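Local coordinates for protein leucyl aminopeptidase (Trypanosoma brucei brucei, PDB 5NTD) that probably releases N-terminal residues, leucine among them, from peptides as a manganese-containing M17 metallo-aminopeptidase whose active site takes up the inhibitor bestatin, at residues A129-V134 against S182-V187; A149-A154 against E200-S205; F323-A326 against Q330-V333; E422-A427 against A490-D495. One frame throughout, in Å; residues are numbered along the deposited sequence.

Interaction 1: residues A129-V134 against S182-V187; sequences AALDEV and SRLQVV
Leu131, on helix 120-131, and Leu184, on strand 183-188, meet tip to tip through their methyl groups. Leu131 CD2 lies 3.6 Å from Leu184 CD2, and Leu131 CD1 rests on the same methyl at 3.8 Å, so the fork of one leucine straddles a single branch of the other. Each side chain sets its CG beside the backbone N (chi1 -68° in Leu131, -55° in Leu184), which in Leu184 brings the tip round to the helix. Cys160 touches both leucines, and Val141 of strand 140-145 adds to the packing on Leu131 and Val134.

A second meeting is mixed in character. Val134 turns both methyls to the hydroxyl of Ser182, with CG2 3.6 Å from OG and CG1 a little farther off. The valine is delivered there by a type I turn from Leu131 to Val134, closed by Val134 N on Leu131 O at 3.2 Å. Ser182 O is hydrogen-bonded to Asn25 ND2.

Because only methyl groups touch on the side of 129-134, the contact rests on van der Waals packing, with no directional polar bond between the segments.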
loop_
_atom_site.group_PDB
_atom_site.type_symbol
_atom_site.label_atom_id
_atom_site.label_comp_id
_atom_site.label_asym_id
_atom_site.label_seq_id
_atom_site.Cartn_x
_atom_site.Cartn_y
_atom_site.Cartn_z
ATOM N N ALA G 129 -1.969 38.029 -9.536
ATOM C CA ALA G 129 -3.099 38.422 -8.717
ATOM C C ALA G 129 -3.780 39.695 -9.282
ATOM O O ALA G 129 -5.001 39.783 -9.390
ATOM C CB ALA G 129 -2.663 38.661 -7.277
ATOM N N ALA G 130 -2.969 40.694 -9.602
ATOM C CA ALA G 130 -3.484 41.988 -10.105
ATOM C C ALA G 130 -4.252 41.811 -11.401
ATOM O O ALA G 130 -5.283 42.428 -11.609
ATOM C CB ALA G 130 -2.359 42.982 -10.308
ATOM N N LEU G 131 -3.756 40.962 -12.278
ATOM C CA LEU G 131 -4.419 40.733 -13.570
ATOM C C LEU G 131 -5.775 40.019 -13.449
ATOM O O LEU G 131 -6.551 39.968 -14.393
ATOM C CB LEU G 131 -3.510 39.957 -14.502
ATOM C CG LEU G 131 -2.290 40.748 -14.954
ATOM C CD1 LEU G 131 -1.344 39.864 -15.717
ATOM C CD2 LEU G 131 -2.728 41.915 -15.836
ATOM N N ASP G 132 -6.043 39.446 -12.286
ATOM C CA ASP G 132 -7.363 38.876 -12.004
ATOM C C ASP G 132 -8.440 39.965 -11.931
ATOM O O ASP G 132 -9.611 39.656 -11.971
ATOM C CB ASP G 132 -7.351 38.079 -10.708
ATOM C CG ASP G 132 -7.964 36.699 -10.855
ATOM O OD1 ASP G 132 -7.816 36.058 -11.923
ATOM O OD2 ASP G 132 -8.584 36.238 -9.879
ATOM N N GLU G 133 -8.031 41.221 -11.815
ATOM C CA GLU G 133 -8.977 42.367 -11.797
ATOM C C GLU G 133 -9.286 42.932 -13.195
ATOM O O GLU G 133 -10.055 43.863 -13.338
ATOM C CB GLU G 133 -8.537 43.502 -10.873
ATOM C CG GLU G 133 -8.650 43.231 -9.357
ATOM C CD GLU G 133 -8.362 44.435 -8.447
ATOM O OE1 GLU G 133 -7.440 45.257 -8.718
ATOM O OE2 GLU G 133 -9.069 44.562 -7.405
ATOM N N VAL G 134 -8.721 42.328 -14.227
ATOM C CA VAL G 134 -9.004 42.747 -15.599
ATOM C C VAL G 134 -10.502 42.564 -15.849
ATOM O O VAL G 134 -11.039 41.496 -15.599
ATOM C CB VAL G 134 -8.157 41.991 -16.638
ATOM C CG1 VAL G 134 -8.684 42.165 -18.049
ATOM C CG2 VAL G 134 -6.731 42.513 -16.606
ATOM N N SER G 182 -4.010 39.158 -21.366
ATOM C CA SER G 182 -3.886 40.604 -21.548
ATOM C C SER G 182 -2.532 40.957 -22.137
ATOM O O SER G 182 -1.518 40.382 -21.760
ATOM C CB SER G 182 -4.038 41.322 -20.211
ATOM O OG SER G 182 -5.282 41.028 -19.608
ATOM N N ARG G 183 -2.492 41.939 -23.033
ATOM C CA ARG G 183 -1.197 42.543 -23.448
ATOM C C ARG G 183 -0.635 43.261 -22.184
ATOM O O ARG G 183 -1.374 43.894 -21.443
ATOM C CB ARG G 183 -1.321 43.470 -24.676
ATOM N N LEU G 184 0.650 43.078 -21.902
ATOM C CA LEU G 184 1.282 43.689 -20.730
ATOM C C LEU G 184 2.403 44.611 -21.143
ATOM O O LEU G 184 3.326 44.222 -21.855
ATOM C CB LEU G 184 1.863 42.634 -19.785
ATOM C CG LEU G 184 0.894 41.562 -19.296
ATOM C CD1 LEU G 184 1.625 40.554 -18.429
ATOM C CD2 LEU G 184 -0.267 42.169 -18.503
ATOM N N GLN G 185 2.319 45.843 -20.683
ATOM C CA GLN G 185 3.394 46.817 -20.933
ATOM C C GLN G 185 4.148 47.067 -19.634
ATOM O O GLN G 185 3.656 47.734 -18.740
ATOM C CB GLN G 185 2.869 48.144 -21.507
ATOM C CG GLN G 185 4.003 49.128 -21.825
ATOM C CD GLN G 185 3.560 50.354 -22.610
ATOM O OE1 GLN G 185 4.276 50.797 -23.510
ATOM N NE2 GLN G 185 2.427 50.935 -22.236
ATOM N N VAL G 186 5.350 46.522 -19.578
ATOM C CA VAL G 186 6.207 46.682 -18.419
ATOM C C VAL G 186 6.957 48.022 -18.534
ATOM O O VAL G 186 7.652 48.293 -19.512
ATOM C CB VAL G 186 7.229 45.547 -18.309
ATOM C CG1 VAL G 186 8.213 45.788 -17.169
ATOM C CG2 VAL G 186 6.498 44.234 -18.095
ATOM N N VAL G 187 6.802 48.836 -17.505
ATOM C CA VAL G 187 7.378 50.182 -17.457
ATOM C C VAL G 187 8.432 50.256 -16.379
ATOM O O VAL G 187 8.127 50.388 -15.205
ATOM C CB VAL G 187 6.310 51.246 -17.195
ATOM C CG1 VAL G 187 6.911 52.642 -17.372
ATOM C CG2 VAL G 187 5.134 51.078 -18.154
#

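Interaction 2: residues A149-A154 against E200-S205; sequences AVLPIA and EAVATS
Leu151 and Val202 face each other between helices 150-158 and 196-214, each offering one methyl: Leu151 CD1 lies 4.3 Å from Val202 CG2. Leu151 sets off alongside the neighbouring helix rather than at it, and the reach comes from farther out, with CG anti to the backbone N (chi1 -166°) and CD1 turned to the valine by a twisted, non-staggered second torsion (chi2 107°). Val202, by contrast, points its CB at the other helix and buries more surface here than any other residue of the pair. A turn farther along helix 150-158, and at the next residue of the other helix, the side chains are shorter and the backbones draw together. Ala154 CA and Ala203 CA are 6.1 Å apart, and the methyl CB of Ala203 sits 4.3 Å from the backbone oxygen of Ala154.

The two helices probably belong to different parts of the enzyme. Helix 150-158, with Ala149 at its N-cap, is part of the macro-like N-terminal domain, whereas helix 196-214 is probably the helix that connects the domains, as in other M17 aminopeptidases.

On the flank of helix 196-214, Thr204 turns its hydroxyl back on its own backbone. Thr204 OG1 donates to Glu200 O at 2.6 Å, 41° out of the carbonyl plane, while Thr204 N reaches the same oxygen from the opposite face at 2.8 Å. Phe28 of strand 26-30 and Leu199 also pack on the methyl of Ala154.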
loop_
_atom_site.group_PDB
_atom_site.type_symbol
_atom_site.label_atom_id
_atom_site.label_comp_id
_atom_site.label_asym_id
_atom_site.label_seq_id
_atom_site.Cartn_x
_atom_site.Cartn_y
_atom_site.Cartn_z
ATOM N N ALA G 149 16.010 45.498 -12.277
ATOM C CA ALA G 149 16.603 44.171 -12.524
ATOM C C ALA G 149 15.881 43.592 -13.723
ATOM O O ALA G 149 15.015 42.729 -13.612
ATOM C CB ALA G 149 16.499 43.282 -11.311
ATOM N N VAL G 150 16.254 44.079 -14.889
ATOM C CA VAL G 150 15.389 43.941 -16.077
ATOM C C VAL G 150 15.182 42.514 -16.561
ATOM O O VAL G 150 14.096 42.134 -16.950
ATOM C CB VAL G 150 15.817 44.841 -17.251
ATOM C CG1 VAL G 150 15.767 46.303 -16.824
ATOM C CG2 VAL G 150 17.197 44.485 -17.770
ATOM N N LEU G 151 16.233 41.723 -16.532
ATOM C CA LEU G 151 16.132 40.326 -17.036
ATOM C C LEU G 151 15.216 39.452 -16.147
ATOM O O LEU G 151 14.282 38.844 -16.655
ATOM C CB LEU G 151 17.497 39.645 -17.200
ATOM C CG LEU G 151 17.339 38.363 -18.031
ATOM C CD1 LEU G 151 17.906 38.572 -19.415
ATOM C CD2 LEU G 151 18.023 37.187 -17.365
ATOM N N PRO G 152 15.495 39.375 -14.841
ATOM C CA PRO G 152 14.600 38.573 -14.011
ATOM C C PRO G 152 13.165 39.073 -14.004
ATOM O O PRO G 152 12.242 38.257 -13.971
ATOM C CB PRO G 152 15.210 38.656 -12.612
ATOM C CG PRO G 152 16.165 39.775 -12.652
ATOM C CD PRO G 152 16.622 39.899 -14.067
ATOM N N ILE G 153 12.977 40.382 -14.070
ATOM C CA ILE G 153 11.607 40.950 -14.129
ATOM C C ILE G 153 10.940 40.584 -15.434
ATOM O O ILE G 153 9.770 40.235 -15.461
ATOM C CB ILE G 153 11.538 42.454 -13.862
ATOM C CG1 ILE G 153 11.291 42.698 -12.372
ATOM C CG2 ILE G 153 10.323 43.062 -14.547
ATOM C CD1 ILE G 153 12.525 42.888 -11.588
ATOM N N ALA G 154 11.690 40.630 -16.513
ATOM C CA ALA G 154 11.114 40.281 -17.827
ATOM C C ALA G 154 10.559 38.858 -17.845
ATOM O O ALA G 154 9.466 38.606 -18.312
ATOM C CB ALA G 154 12.139 40.450 -18.915
ATOM N N GLU G 200 11.929 41.311 -25.073
ATOM C CA GLU G 200 10.801 40.608 -25.739
ATOM C C GLU G 200 11.166 39.199 -26.190
ATOM O O GLU G 200 10.390 38.265 -26.015
ATOM C CB GLU G 200 10.278 41.349 -26.956
ATOM C CG GLU G 200 9.330 42.466 -26.600
ATOM C CD GLU G 200 8.724 43.117 -27.820
ATOM O OE1 GLU G 200 8.519 42.430 -28.857
ATOM O OE2 GLU G 200 8.426 44.321 -27.731
ATOM N N ALA G 201 12.345 39.060 -26.739
ATOM C CA ALA G 201 12.830 37.736 -27.189
ATOM C C ALA G 201 12.924 36.741 -26.012
ATOM O O ALA G 201 12.516 35.577 -26.119
ATOM C CB ALA G 201 14.162 37.837 -27.873
ATOM N N VAL G 202 13.409 37.235 -24.890
ATOM C CA VAL G 202 13.486 36.426 -23.633
ATOM C C VAL G 202 12.093 36.013 -23.147
ATOM O O VAL G 202 11.835 34.862 -22.856
ATOM C CB VAL G 202 14.212 37.192 -22.502
ATOM C CG1 VAL G 202 14.108 36.470 -21.169
ATOM C CG2 VAL G 202 15.668 37.358 -22.874
ATOM N N ALA G 203 11.223 37.003 -23.072
ATOM C CA ALA G 203 9.842 36.765 -22.634
ATOM C C ALA G 203 9.140 35.797 -23.562
ATOM O O ALA G 203 8.399 34.903 -23.131
ATOM C CB ALA G 203 9.068 38.046 -22.574
ATOM N N THR G 204 9.412 35.948 -24.844
ATOM C CA THR G 204 8.835 35.036 -25.859
ATOM C C THR G 204 9.271 33.584 -25.598
ATOM O O THR G 204 8.460 32.659 -25.685
ATOM C CB THR G 204 9.232 35.479 -27.283
ATOM O OG1 THR G 204 8.766 36.819 -27.464
ATOM C CG2 THR G 204 8.605 34.568 -28.361
ATOM N N SER G 205 10.557 33.398 -25.320
ATOM C CA SER G 205 11.100 32.057 -25.069
ATOM C C SER G 205 10.544 31.449 -23.765
ATOM O O SER G 205 10.250 30.271 -23.704
ATOM C CB SER G 205 12.608 32.065 -25.046
ATOM O OG SER G 205 13.118 31.909 -26.370
#

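Interaction 3: residues F323-A326 against Q330-V333; sequences FLTA and QQPV
The backbone oxygen of Ala326 accepts a hydrogen bond from Gln331 N at 2.9 Å, with an N-H...O angle of 149° and the donor in the carbonyl plane. Gln330 N comes just as close to that oxygen, but its angle is too poor for a bond. The interaction ends helix 314-328 in a Schellman motif: Gln330 leaves the helix with positive phi (50°), and the amide of the following residue swings back to an oxygen five residues earlier.

The side chain of Gln331 follows its amide back over the helix. Its CG stands beside the backbone N (chi1 -70°) and the chain is extended beyond, so CB, CG and CD pass alongside Ala326 until OE1 lies 3.3 Å from Ala326 CA and 3.5 Å from Ala326 CB. The amide nitrogen NE2 is engaged elsewhere, by Thr515 O, which helps fix the rotation of the group. After Gln331, Pro332 forms the centre of an inverse gamma turn, with a weak bond from Val333 N to Gln331 O.

Thr515 and Phe518 of helix 511-519 flank this helix end, Thr515 on Thr325 and Phe518 on Gln331. Tyr274 of strand 268-274 holds Gln331 O through its hydroxyl, and Leu335 of strand 334-344, which the chain enters next, packs against Ala326.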
loop_
_atom_site.group_PDB
_atom_site.type_symbol
_atom_site.label_atom_id
_atom_site.label_comp_id
_atom_site.label_asym_id
_atom_site.label_seq_id
_atom_site.Cartn_x
_atom_site.Cartn_y
_atom_site.Cartn_z
ATOM N N PHE G 323 18.080 27.914 -26.748
ATOM C CA PHE G 323 18.676 27.884 -28.087
ATOM C C PHE G 323 18.044 28.964 -28.975
ATOM O O PHE G 323 18.746 29.703 -29.654
ATOM C CB PHE G 323 18.514 26.532 -28.713
ATOM C CG PHE G 323 19.092 26.419 -30.089
ATOM C CD1 PHE G 323 20.388 25.990 -30.277
ATOM C CD2 PHE G 323 18.303 26.634 -31.201
ATOM C CE1 PHE G 323 20.903 25.796 -31.554
ATOM C CE2 PHE G 323 18.805 26.453 -32.484
ATOM C CZ PHE G 323 20.106 26.031 -32.660
ATOM N N LEU G 324 16.720 29.018 -29.010
ATOM C CA LEU G 324 16.010 30.016 -29.859
ATOM C C LEU G 324 16.407 31.428 -29.475
ATOM O O LEU G 324 16.661 32.268 -30.341
ATOM C CB LEU G 324 14.501 29.905 -29.779
ATOM C CG LEU G 324 13.893 28.656 -30.421
ATOM C CD1 LEU G 324 12.375 28.736 -30.302
ATOM C CD2 LEU G 324 14.317 28.490 -31.877
ATOM N N THR G 325 16.499 31.688 -28.177
ATOM C CA THR G 325 16.882 33.013 -27.726
ATOM C C THR G 325 18.282 33.360 -28.207
ATOM O O THR G 325 18.537 34.470 -28.671
ATOM C CB THR G 325 16.829 33.124 -26.216
ATOM O OG1 THR G 325 15.466 32.957 -25.828
ATOM C CG2 THR G 325 17.305 34.515 -25.758
ATOM N N ALA G 326 19.196 32.414 -28.076
ATOM C CA ALA G 326 20.574 32.615 -28.517
ATOM C C ALA G 326 20.616 32.952 -30.022
ATOM O O ALA G 326 21.425 33.797 -30.440
ATOM C CB ALA G 326 21.428 31.400 -28.245
ATOM N N GLN G 330 21.452 36.532 -31.401
ATOM C CA GLN G 330 22.789 36.322 -31.984
ATOM C C GLN G 330 23.855 36.365 -30.918
ATOM O O GLN G 330 24.875 37.044 -31.055
ATOM C CB GLN G 330 23.090 37.349 -33.074
ATOM C CG GLN G 330 22.139 37.174 -34.229
ATOM C CD GLN G 330 22.406 38.153 -35.343
ATOM O OE1 GLN G 330 22.655 39.351 -35.109
ATOM N NE2 GLN G 330 22.374 37.653 -36.593
ATOM N N GLN G 331 23.622 35.627 -29.844
ATOM C CA GLN G 331 24.635 35.487 -28.795
ATOM C C GLN G 331 25.861 34.773 -29.382
ATOM O O GLN G 331 25.705 33.896 -30.241
ATOM C CB GLN G 331 24.092 34.711 -27.609
ATOM C CG GLN G 331 23.053 35.485 -26.826
ATOM C CD GLN G 331 22.560 34.725 -25.605
ATOM O OE1 GLN G 331 21.746 33.812 -25.732
ATOM N NE2 GLN G 331 23.036 35.110 -24.430
ATOM N N PRO G 332 27.081 35.149 -28.935
ATOM C CA PRO G 332 28.312 34.648 -29.532
ATOM C C PRO G 332 28.782 33.317 -28.966
ATOM O O PRO G 332 29.943 33.141 -28.629
ATOM C CB PRO G 332 29.321 35.749 -29.232
ATOM C CG PRO G 332 28.851 36.348 -27.950
ATOM C CD PRO G 332 27.354 36.199 -27.922
ATOM N N VAL G 333 27.856 32.372 -28.936
ATOM C CA VAL G 333 28.125 31.003 -28.469
ATOM C C VAL G 333 27.780 30.038 -29.550
ATOM O O VAL G 333 26.726 30.115 -30.169
ATOM C CB VAL G 333 27.266 30.626 -27.236
ATOM C CG1 VAL G 333 27.761 29.328 -26.650
ATOM C CG2 VAL G 333 27.363 31.686 -26.165
#

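Interaction 4: residues E422-A427 against A490-D495; sequences EGAEAA and AHIHVD
Ala424, in the first turn of helix 422-435, rests its methyl on two side chains of strand 490-495. Apolar packing makes up the whole of the direct contact. Ala424 CB lies 3.8 Å from Ala490 CB and 4.0 Å from Ile492 CD1, with CG1 of the isoleucine nearly as near. Ile492 holds CG1 beside its backbone N (chi1 -57°), and this carries CD1 along the helix surface to within 4.0 Å of Ala424 O. Ala490 and Ile492, two residues apart on the strand, both direct their CB toward the helix, while His491 between them points away.

Polar interactions surround the contact rather than cross it. His491 NE2 and His493 ND1 bond to the two carboxylate oxygens of Asp398 on strand 395-400, the parallel neighbour, and His491 N meets the side chain of Asn420 just ahead of the helix. At the helix surface, Glu425 forms a salt bridge with Arg113 of the third subunit.

With strand 415-419 running antiparallel on the other flank of strand 490-495, the arrangement is that of a helix laid on one face of the mixed sheet in the alpha/beta catalytic domain of the cytosol aminopeptidase family.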
loop_
_atom_site.group_PDB
_atom_site.type_symbol
_atom_site.label_atom_id
_atom_site.label_comp_id
_atom_site.label_asym_id
_atom_site.label_seq_id
_atom_site.Cartn_x
_atom_site.Cartn_y
_atom_site.Cartn_z
ATOM N N GLU G 422 33.958 22.707 -10.394
ATOM C CA GLU G 422 33.499 23.757 -9.462
ATOM C C GLU G 422 33.192 25.070 -10.224
ATOM O O GLU G 422 32.190 25.725 -9.960
ATOM C CB GLU G 422 34.533 23.969 -8.329
ATOM C CG GLU G 422 34.052 24.510 -6.964
ATOM C CD GLU G 422 33.679 25.989 -6.963
ATOM O OE1 GLU G 422 33.928 26.737 -7.916
ATOM O OE2 GLU G 422 33.107 26.457 -5.990
ATOM N N GLY G 423 34.025 25.414 -11.198
ATOM C CA GLY G 423 33.903 26.685 -11.945
ATOM C C GLY G 423 32.607 26.807 -12.740
ATOM O O GLY G 423 31.879 27.807 -12.653
ATOM N N ALA G 424 32.311 25.764 -13.486
ATOM C CA ALA G 424 31.056 25.695 -14.273
ATOM C C ALA G 424 29.819 25.703 -13.355
ATOM O O ALA G 424 28.819 26.370 -13.616
ATOM C CB ALA G 424 31.031 24.460 -15.137
ATOM N N GLU G 425 29.936 24.996 -12.246
ATOM C CA GLU G 425 28.855 24.965 -11.239
ATOM C C GLU G 425 28.560 26.382 -10.698
ATOM O O GLU G 425 27.415 26.845 -10.669
ATOM C CB GLU G 425 29.200 24.040 -10.094
ATOM C CG GLU G 425 28.102 23.909 -9.069
ATOM C CD GLU G 425 28.515 22.993 -7.940
ATOM O OE1 GLU G 425 28.437 21.778 -8.119
ATOM O OE2 GLU G 425 28.893 23.488 -6.872
ATOM N N ALA G 426 29.615 27.067 -10.300
ATOM C CA ALA G 426 29.492 28.439 -9.734
ATOM C C ALA G 426 28.907 29.412 -10.739
ATOM O O ALA G 426 28.098 30.254 -10.421
ATOM C CB ALA G 426 30.855 28.949 -9.255
ATOM N N ALA G 427 29.295 29.230 -11.983
ATOM C CA ALA G 427 28.771 30.068 -13.074
ATOM C C ALA G 427 27.284 29.843 -13.314
ATOM O O ALA G 427 26.529 30.785 -13.492
ATOM C CB ALA G 427 29.554 29.811 -14.370
ATOM N N ALA G 490 33.558 20.624 -19.301
ATOM C CA ALA G 490 32.667 20.745 -18.161
ATOM C C ALA G 490 31.321 20.148 -18.507
ATOM O O ALA G 490 30.773 20.373 -19.569
ATOM C CB ALA G 490 32.516 22.196 -17.742
ATOM N N HIS G 491 30.778 19.399 -17.572
ATOM C CA HIS G 491 29.430 18.818 -17.741
ATOM C C HIS G 491 28.503 19.281 -16.622
ATOM O O HIS G 491 28.790 19.078 -15.453
ATOM C CB HIS G 491 29.475 17.307 -17.756
ATOM C CG HIS G 491 28.122 16.685 -17.768
ATOM N ND1 HIS G 491 27.754 15.686 -16.909
ATOM C CD2 HIS G 491 27.025 16.957 -18.519
ATOM C CE1 HIS G 491 26.491 15.367 -17.127
ATOM N NE2 HIS G 491 26.022 16.130 -18.090
ATOM N N ILE G 492 27.432 19.938 -17.020
ATOM C CA ILE G 492 26.447 20.465 -16.108
ATOM C C ILE G 492 25.122 19.725 -16.299
ATOM O O ILE G 492 24.489 19.848 -17.334
ATOM C CB ILE G 492 26.170 21.954 -16.333
ATOM C CG1 ILE G 492 27.471 22.773 -16.207
ATOM C CG2 ILE G 492 25.147 22.461 -15.309
ATOM C CD1 ILE G 492 27.346 24.206 -16.682
ATOM N N HIS G 493 24.742 18.954 -15.283
ATOM C CA HIS G 493 23.472 18.258 -15.282
ATOM C C HIS G 493 22.484 19.046 -14.436
ATOM O O HIS G 493 22.723 19.305 -13.274
ATOM C CB HIS G 493 23.631 16.839 -14.759
ATOM C CG HIS G 493 22.326 16.175 -14.420
ATOM N ND1 HIS G 493 21.340 15.947 -15.352
ATOM C CD2 HIS G 493 21.828 15.748 -13.240
ATOM C CE1 HIS G 493 20.295 15.403 -14.766
ATOM N NE2 HIS G 493 20.575 15.254 -13.485
ATOM N N VAL G 494 21.404 19.441 -15.057
ATOM C CA VAL G 494 20.345 20.248 -14.423
ATOM C C VAL G 494 19.055 19.418 -14.265
ATOM O O VAL G 494 18.402 19.059 -15.237
ATOM C CB VAL G 494 19.999 21.511 -15.221
ATOM C CG1 VAL G 494 19.053 22.414 -14.444
ATOM C CG2 VAL G 494 21.253 22.271 -15.562
ATOM N N ASP G 495 18.741 19.093 -13.023
ATOM C CA ASP G 495 17.537 18.331 -12.699
ATOM C C ASP G 495 16.499 19.362 -12.321
ATOM O O ASP G 495 16.570 19.987 -11.264
ATOM C CB ASP G 495 17.775 17.338 -11.560
ATOM C CG ASP G 495 16.637 16.317 -11.420
ATOM O OD1 ASP G 495 15.500 16.617 -11.839
ATOM O OD2 ASP G 495 16.890 15.222 -10.865
#

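How the interactions relate
From the N terminus, interaction 1 opens on helix 120-131 and interaction 2 on helix 150-158 before either closes. Strand 183-188 then completes interaction 1 and helix 196-214 completes interaction 2, so the two loops cross. The first is internal to the N-terminal part, whereas the second joins that part to helix 196-214, which probably connects to the catalytic domain. Interaction 3 follows in series as a short closure at the end of helix 314-328. It touches interaction 2 through a probable hydrogen bond between Ser205 OG and Thr325 OG1. Interaction 4 closes a far longer loop that joins helix 422-435 to the catalytic sheet, on the opposite side of the chain's centre from interaction 1.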